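Local coordinates for thymidylate synthase 1 (Bacillus subtilis, PDB 1BKP), which catalyses the reductive methylation of dUMP to dTMP with 5,10-methylenetetrahydrofolate as methyl donor and reductant, and works as a homodimer, at residues I103-K113 with L146-L157. Numbering follows the deposited sequence.
Sequences IGHAYGFQLGK and LWNPDELDAMAL
The imidazole of His105 meets the carboxylate of Glu151 edge-on: ND1 donates to Glu151 OE2 over 2.7 Å, in the ring plane but from above the carboxylate, whose plane is turned 68° from the ring. Phe109 CZ lies over the centre of one imidazole face, while the Phe109 ring has Gln110 NE2 and Glu151 OE1 near its edge. Next to this pair, the Gln110 amide stands almost upright to both the Glu151 carboxylate and the Asn148 amide. Gln110 NE2 spends both hydrogens, one on Glu151 OE1 (2.9 Å) and one, nearly straight, on the backbone O of His105 (3.0 Å); Gln110 OE1 accepts from Asn148 ND2. A bend at chi2 (-56°) folds the amide back into this position. Lys113, its chain extended beyond CG, brings NZ to 2.7 Å from Glu151 OE1 on the face opposite Gln110 NE2, closing a salt bridge. Farther along the chain, a single bridge pairs Gly104 with Met155, held by Ala156 N to Ile103 O and His105 N to Ala154 O. Leu157 CD1 touches the Tyr107 ring edge at CE2 (3.9 Å), and Leu146 CD1 approaches CD1 of that ring, whose OH bonds weakly to N of the catalytic Cys160. A leucine in place of Gln110 would probably leave the backbone O of His105 without its side-chain donor and Asn148 ND2 without this acceptor. Asp150 of the second subunit binds both Lys113 and Asn148, so the network reaches the dimer interface. Within the chain, three donors hold Glu151 and probably favour its ionised form.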
ATOM      1  N   ILE A 103      -7.006 -23.370   1.734  1.00 23.97           N
ATOM      2  CA  ILE A 103      -5.873 -22.671   1.103  1.00 22.39           C
ATOM      3  C   ILE A 103      -4.914 -22.259   2.204  1.00 20.71           C
ATOM      4  O   ILE A 103      -4.121 -21.406   2.024  1.00 20.59           O
ATOM      5  CB  ILE A 103      -6.293 -21.450   0.153  1.00 21.45           C
ATOM      6  CG1 ILE A 103      -7.284 -20.532   0.879  1.00 18.43           C
ATOM      7  CG2 ILE A 103      -6.854 -22.041  -1.128  1.00 21.42           C
ATOM      8  CD1 ILE A 103      -7.479 -19.126   0.277  1.00 18.92           C
ATOM      9  N   GLY A 104      -4.955 -22.949   3.355  1.00 21.34           N
ATOM     10  CA  GLY A 104      -4.067 -22.594   4.439  1.00 22.31           C
ATOM     11  C   GLY A 104      -4.587 -21.351   5.159  1.00 23.96           C
ATOM     12  O   GLY A 104      -5.728 -20.994   5.072  1.00 24.28           O
ATOM     13  N   HIS A 105      -3.689 -20.609   5.747  1.00 22.09           N
ATOM     14  CA  HIS A 105      -4.093 -19.463   6.555  1.00 19.93           C
ATOM     15  C   HIS A 105      -4.101 -18.170   5.758  1.00 16.24           C
ATOM     16  O   HIS A 105      -3.492 -17.241   6.164  1.00 16.60           O
ATOM     17  CB  HIS A 105      -3.104 -19.388   7.730  1.00 21.09           C
ATOM     18  CG  HIS A 105      -3.321 -20.451   8.750  1.00 23.31           C
ATOM     19  ND1 HIS A 105      -2.780 -20.382  10.015  1.00 26.03           N
ATOM     20  CD2 HIS A 105      -4.060 -21.590   8.717  1.00 24.91           C
ATOM     21  CE1 HIS A 105      -3.167 -21.436  10.724  1.00 26.76           C
ATOM     22  NE2 HIS A 105      -3.951 -22.185   9.958  1.00 26.14           N
ATOM     23  N   ALA A 106      -4.660 -18.204   4.553  1.00 15.00           N
ATOM     24  CA  ALA A 106      -4.719 -17.074   3.639  1.00 16.01           C
ATOM     25  C   ALA A 106      -6.114 -16.551   3.466  1.00 17.28           C
ATOM     26  O   ALA A 106      -7.158 -17.193   3.809  1.00 16.27           O
ATOM     27  CB  ALA A 106      -4.224 -17.533   2.349  1.00 16.63           C
ATOM     28  N   TYR A 107      -6.169 -15.383   2.873  1.00 17.26           N
ATOM     29  CA  TYR A 107      -7.383 -14.721   2.546  1.00 17.50           C
ATOM     30  C   TYR A 107      -8.439 -14.688   3.614  1.00 18.16           C
ATOM     31  O   TYR A 107      -8.280 -13.990   4.615  1.00 17.06           O
ATOM     32  CB  TYR A 107      -7.928 -15.261   1.191  1.00 16.65           C
ATOM     33  CG  TYR A 107      -7.167 -14.832  -0.043  1.00 15.32           C
ATOM     34  CD1 TYR A 107      -7.478 -13.623  -0.693  1.00 15.85           C
ATOM     35  CD2 TYR A 107      -6.173 -15.635  -0.613  1.00 17.17           C
ATOM     36  CE1 TYR A 107      -6.834 -13.224  -1.885  1.00 18.29           C
ATOM     37  CE2 TYR A 107      -5.538 -15.222  -1.816  1.00 18.82           C
ATOM     38  CZ  TYR A 107      -5.879 -14.032  -2.429  1.00 21.63           C
ATOM     39  OH  TYR A 107      -5.270 -13.624  -3.609  1.00 28.35           O
ATOM     40  N   GLY A 108      -9.573 -15.344   3.348  1.00 19.86           N
ATOM     41  CA  GLY A 108     -10.630 -15.379   4.323  1.00 17.91           C
ATOM     42  C   GLY A 108     -10.212 -15.755   5.720  1.00 17.35           C
ATOM     43  O   GLY A 108     -10.744 -15.233   6.646  1.00 17.84           O
ATOM     44  N   PHE A 109      -9.233 -16.635   5.870  1.00 16.82           N
ATOM     45  CA  PHE A 109      -8.740 -17.052   7.186  1.00 15.41           C
ATOM     46  C   PHE A 109      -8.210 -15.822   7.955  1.00 15.68           C
ATOM     47  O   PHE A 109      -8.531 -15.634   9.141  1.00 15.58           O
ATOM     48  CB  PHE A 109      -7.611 -18.055   7.024  1.00 14.56           C
ATOM     49  CG  PHE A 109      -7.092 -18.560   8.342  1.00 16.50           C
ATOM     50  CD1 PHE A 109      -7.738 -19.637   8.984  1.00 17.54           C
ATOM     51  CD2 PHE A 109      -6.035 -17.918   8.978  1.00 16.97           C
ATOM     52  CE1 PHE A 109      -7.296 -20.037  10.271  1.00 19.19           C
ATOM     53  CE2 PHE A 109      -5.615 -18.298  10.253  1.00 16.89           C
ATOM     54  CZ  PHE A 109      -6.243 -19.359  10.905  1.00 18.00           C
ATOM     55  N   GLN A 110      -7.506 -14.906   7.275  1.00 15.05           N
ATOM     56  CA  GLN A 110      -6.966 -13.752   7.955  1.00 15.89           C
ATOM     57  C   GLN A 110      -8.089 -12.809   8.399  1.00 16.36           C
ATOM     58  O   GLN A 110      -7.981 -12.151   9.426  1.00 16.87           O
ATOM     59  CB  GLN A 110      -5.980 -13.024   7.043  1.00 13.09           C
ATOM     60  CG  GLN A 110      -4.605 -13.839   6.895  1.00  9.70           C
ATOM     61  CD  GLN A 110      -3.968 -14.110   8.248  1.00 16.16           C
ATOM     62  OE1 GLN A 110      -4.016 -13.235   9.139  1.00 19.28           O
ATOM     63  NE2 GLN A 110      -3.376 -15.272   8.440  1.00 14.20           N
ATOM     64  N   LEU A 111      -9.099 -12.654   7.550  1.00 17.62           N
ATOM     65  CA  LEU A 111     -10.249 -11.755   7.844  1.00 18.09           C
ATOM     66  C   LEU A 111     -11.179 -12.253   8.980  1.00 19.17           C
ATOM     67  O   LEU A 111     -11.999 -11.462   9.538  1.00 20.01           O
ATOM     68  CB  LEU A 111     -11.086 -11.474   6.579  1.00 17.49           C
ATOM     69  CG  LEU A 111     -10.306 -10.563   5.574  1.00 18.97           C
ATOM     70  CD1 LEU A 111     -11.113 -10.256   4.355  1.00 17.91           C
ATOM     71  CD2 LEU A 111      -9.771  -9.237   6.185  1.00 20.72           C
ATOM     72  N   GLY A 112     -11.016 -13.551   9.326  1.00 17.11           N
ATOM     73  CA  GLY A 112     -11.880 -14.156  10.315  1.00 15.13           C
ATOM     74  C   GLY A 112     -11.216 -14.394  11.661  1.00 20.51           C
ATOM     75  O   GLY A 112     -11.934 -14.784  12.595  1.00 22.14           O
ATOM     76  N   LYS A 113      -9.901 -14.128  11.793  1.00 20.80           N
ATOM     77  CA  LYS A 113      -9.187 -14.373  13.026  1.00 21.50           C
ATOM     78  C   LYS A 113      -9.665 -13.370  14.075  1.00 20.58           C
ATOM     79  O   LYS A 113      -9.623 -12.183  13.834  1.00 21.14           O
ATOM     80  CB  LYS A 113      -7.715 -14.150  12.736  1.00 24.21           C
ATOM     81  CG  LYS A 113      -6.748 -14.811  13.614  1.00 39.37           C
ATOM     82  CD  LYS A 113      -5.447 -15.042  12.825  1.00 39.17           C
ATOM     83  CE  LYS A 113      -4.487 -15.678  13.706  1.00 41.79           C
ATOM     84  NZ  LYS A 113      -3.141 -15.546  13.160  1.00 32.65           N
ATOM     85  N   LEU A 146      -4.266  -8.617   4.565  1.00 12.70           N
ATOM     86  CA  LEU A 146      -4.198 -10.087   4.412  1.00 13.60           C
ATOM     87  C   LEU A 146      -2.757 -10.543   4.454  1.00 15.54           C
ATOM     88  O   LEU A 146      -2.532 -11.741   4.727  1.00 16.48           O
ATOM     89  CB  LEU A 146      -4.765 -10.513   3.088  1.00 14.16           C
ATOM     90  CG  LEU A 146      -6.207 -10.159   2.756  1.00 14.69           C
ATOM     91  CD1 LEU A 146      -6.699 -10.590   1.326  1.00 12.71           C
ATOM     92  CD2 LEU A 146      -7.082 -10.768   3.890  1.00 16.91           C
ATOM     93  N   TRP A 147      -1.805  -9.610   4.319  1.00 15.59           N
ATOM     94  CA  TRP A 147      -0.334  -9.928   4.351  1.00 17.57           C
ATOM     95  C   TRP A 147       0.141  -9.964   5.829  1.00 17.97           C
ATOM     96  O   TRP A 147       0.678  -8.980   6.351  1.00 21.23           O
ATOM     97  CB  TRP A 147       0.496  -8.875   3.620  1.00 18.41           C
ATOM     98  CG  TRP A 147       1.883  -9.304   3.299  1.00 18.25           C
ATOM     99  CD1 TRP A 147       2.966  -9.154   4.053  1.00 17.74           C
ATOM    100  CD2 TRP A 147       2.292  -9.977   2.107  1.00 18.19           C
ATOM    101  NE1 TRP A 147       4.066  -9.700   3.412  1.00 16.86           N
ATOM    102  CE2 TRP A 147       3.671 -10.218   2.217  1.00 18.59           C
ATOM    103  CE3 TRP A 147       1.611 -10.404   0.962  1.00 19.26           C
ATOM    104  CZ2 TRP A 147       4.409 -10.869   1.205  1.00 21.46           C
ATOM    105  CZ3 TRP A 147       2.338 -11.061  -0.059  1.00 20.30           C
ATOM    106  CH2 TRP A 147       3.695 -11.281   0.068  1.00 21.22           C
ATOM    107  N   ASN A 148      -0.168 -11.041   6.513  1.00 15.78           N
ATOM    108  CA  ASN A 148       0.188 -11.239   7.899  1.00 15.38           C
ATOM    109  C   ASN A 148       1.598 -11.876   7.839  1.00 20.12           C
ATOM    110  O   ASN A 148       1.736 -13.053   7.511  1.00 18.20           O
ATOM    111  CB  ASN A 148      -0.774 -12.246   8.532  1.00 12.90           C
ATOM    112  CG  ASN A 148      -0.486 -12.465  10.026  1.00 18.72           C
ATOM    113  OD1 ASN A 148       0.671 -12.370  10.479  1.00 24.78           O
ATOM    114  ND2 ASN A 148      -1.516 -12.879  10.776  1.00 15.08           N
ATOM    115  N   PRO A 149       2.630 -11.125   8.288  1.00 20.14           N
ATOM    116  CA  PRO A 149       4.034 -11.608   8.250  1.00 19.11           C
ATOM    117  C   PRO A 149       4.345 -12.895   9.030  1.00 17.48           C
ATOM    118  O   PRO A 149       5.232 -13.631   8.659  1.00 18.50           O
ATOM    119  CB  PRO A 149       4.853 -10.381   8.732  1.00 18.09           C
ATOM    120  CG  PRO A 149       3.822  -9.590   9.601  1.00 18.66           C
ATOM    121  CD  PRO A 149       2.485  -9.824   8.992  1.00 18.33           C
ATOM    122  N   ASP A 150       3.547 -13.167  10.041  1.00 16.49           N
ATOM    123  CA  ASP A 150       3.772 -14.332  10.902  1.00 18.47           C
ATOM    124  C   ASP A 150       3.243 -15.601  10.259  1.00 20.46           C
ATOM    125  O   ASP A 150       3.602 -16.687  10.670  1.00 22.03           O
ATOM    126  CB  ASP A 150       2.995 -14.162  12.215  1.00 18.26           C
ATOM    127  CG  ASP A 150       3.678 -13.249  13.196  1.00 22.35           C
ATOM    128  OD1 ASP A 150       4.893 -13.116  13.205  1.00 25.98           O
ATOM    129  OD2 ASP A 150       2.992 -12.686  14.024  1.00 23.75           O
ATOM    130  N   GLU A 151       2.414 -15.451   9.245  1.00 20.20           N
ATOM    131  CA  GLU A 151       1.779 -16.624   8.682  1.00 20.31           C
ATOM    132  C   GLU A 151       1.955 -16.846   7.196  1.00 20.58           C
ATOM    133  O   GLU A 151       1.370 -17.807   6.664  1.00 23.09           O
ATOM    134  CB  GLU A 151       0.254 -16.584   9.015  1.00 19.51           C
ATOM    135  CG  GLU A 151       0.012 -16.576  10.506  1.00 20.00           C
ATOM    136  CD  GLU A 151      -1.361 -17.214  10.868  1.00 25.90           C
ATOM    137  OE1 GLU A 151      -2.409 -16.594  10.777  1.00 27.61           O
ATOM    138  OE2 GLU A 151      -1.347 -18.392  11.222  1.00 40.84           O
ATOM    139  N   LEU A 152       2.886 -16.135   6.575  1.00 20.29           N
ATOM    140  CA  LEU A 152       3.084 -16.301   5.120  1.00 20.56           C
ATOM    141  C   LEU A 152       3.419 -17.764   4.735  1.00 20.09           C
ATOM    142  O   LEU A 152       2.876 -18.310   3.770  1.00 22.39           O
ATOM    143  CB  LEU A 152       4.188 -15.367   4.595  1.00 19.78           C
ATOM    144  CG  LEU A 152       3.835 -13.880   4.746  1.00 21.08           C
ATOM    145  CD1 LEU A 152       5.067 -12.938   4.473  1.00 19.08           C
ATOM    146  CD2 LEU A 152       2.600 -13.585   3.839  1.00 15.91           C
ATOM    147  N   ASP A 153       4.160 -18.429   5.601  1.00 20.25           N
ATOM    148  CA  ASP A 153       4.580 -19.785   5.273  1.00 22.76           C
ATOM    149  C   ASP A 153       3.460 -20.774   5.414  1.00 24.56           C
ATOM    150  O   ASP A 153       3.566 -21.872   4.936  1.00 25.43           O
ATOM    151  CB  ASP A 153       5.779 -20.218   6.121  1.00 22.51           C
ATOM    152  CG  ASP A 153       7.030 -19.451   5.788  1.00 22.07           C
ATOM    153  OD1 ASP A 153       7.257 -19.134   4.579  1.00 27.86           O
ATOM    154  OD2 ASP A 153       7.760 -19.134   6.721  1.00 24.87           O
ATOM    155  N   ALA A 154       2.409 -20.382   6.100  1.00 22.62           N
ATOM    156  CA  ALA A 154       1.261 -21.252   6.277  1.00 20.25           C
ATOM    157  C   ALA A 154       0.177 -21.001   5.230  1.00 19.74           C
ATOM    158  O   ALA A 154      -0.973 -21.489   5.345  1.00 21.08           O
ATOM    159  CB  ALA A 154       0.721 -21.056   7.664  1.00 20.43           C
ATOM    160  N   MET A 155       0.505 -20.170   4.232  1.00 18.80           N
ATOM    161  CA  MET A 155      -0.485 -19.860   3.212  1.00 20.29           C
ATOM    162  C   MET A 155      -0.177 -20.644   1.924  1.00 23.22           C
ATOM    163  O   MET A 155       0.980 -20.695   1.497  1.00 24.40           O
ATOM    164  CB  MET A 155      -0.474 -18.379   2.892  1.00 19.28           C
ATOM    165  CG  MET A 155      -0.634 -17.475   4.101  1.00 18.09           C
ATOM    166  SD  MET A 155      -0.757 -15.719   3.526  1.00 18.06           S
ATOM    167  CE  MET A 155      -0.857 -15.001   5.157  1.00 17.86           C
ATOM    168  N   ALA A 156      -1.202 -21.269   1.333  1.00 23.78           N
ATOM    169  CA  ALA A 156      -1.012 -22.038   0.075  1.00 23.44           C
ATOM    170  C   ALA A 156      -0.658 -21.086  -1.057  1.00 23.51           C
ATOM    171  O   ALA A 156      -0.043 -21.493  -2.047  1.00 24.27           O
ATOM    172  CB  ALA A 156      -2.287 -22.823  -0.288  1.00 23.38           C
ATOM    173  N   LEU A 157      -1.184 -19.857  -0.967  1.00 23.59           N
ATOM    174  CA  LEU A 157      -0.832 -18.782  -1.931  1.00 26.01           C
ATOM    175  C   LEU A 157      -0.873 -17.419  -1.157  1.00 24.73           C
ATOM    176  O   LEU A 157      -1.704 -17.258  -0.274  1.00 23.48           O
ATOM    177  CB  LEU A 157      -1.799 -18.663  -3.100  1.00 28.13           C
ATOM    178  CG  LEU A 157      -3.276 -19.052  -2.953  1.00 35.21           C
ATOM    179  CD1 LEU A 157      -3.876 -18.772  -1.549  1.00 39.49           C
ATOM    180  CD2 LEU A 157      -4.090 -18.400  -4.082  1.00 35.19           C
TER
HETATM  181  O   HOH W   1      -3.495 -13.970   3.130  1.00 15.35           O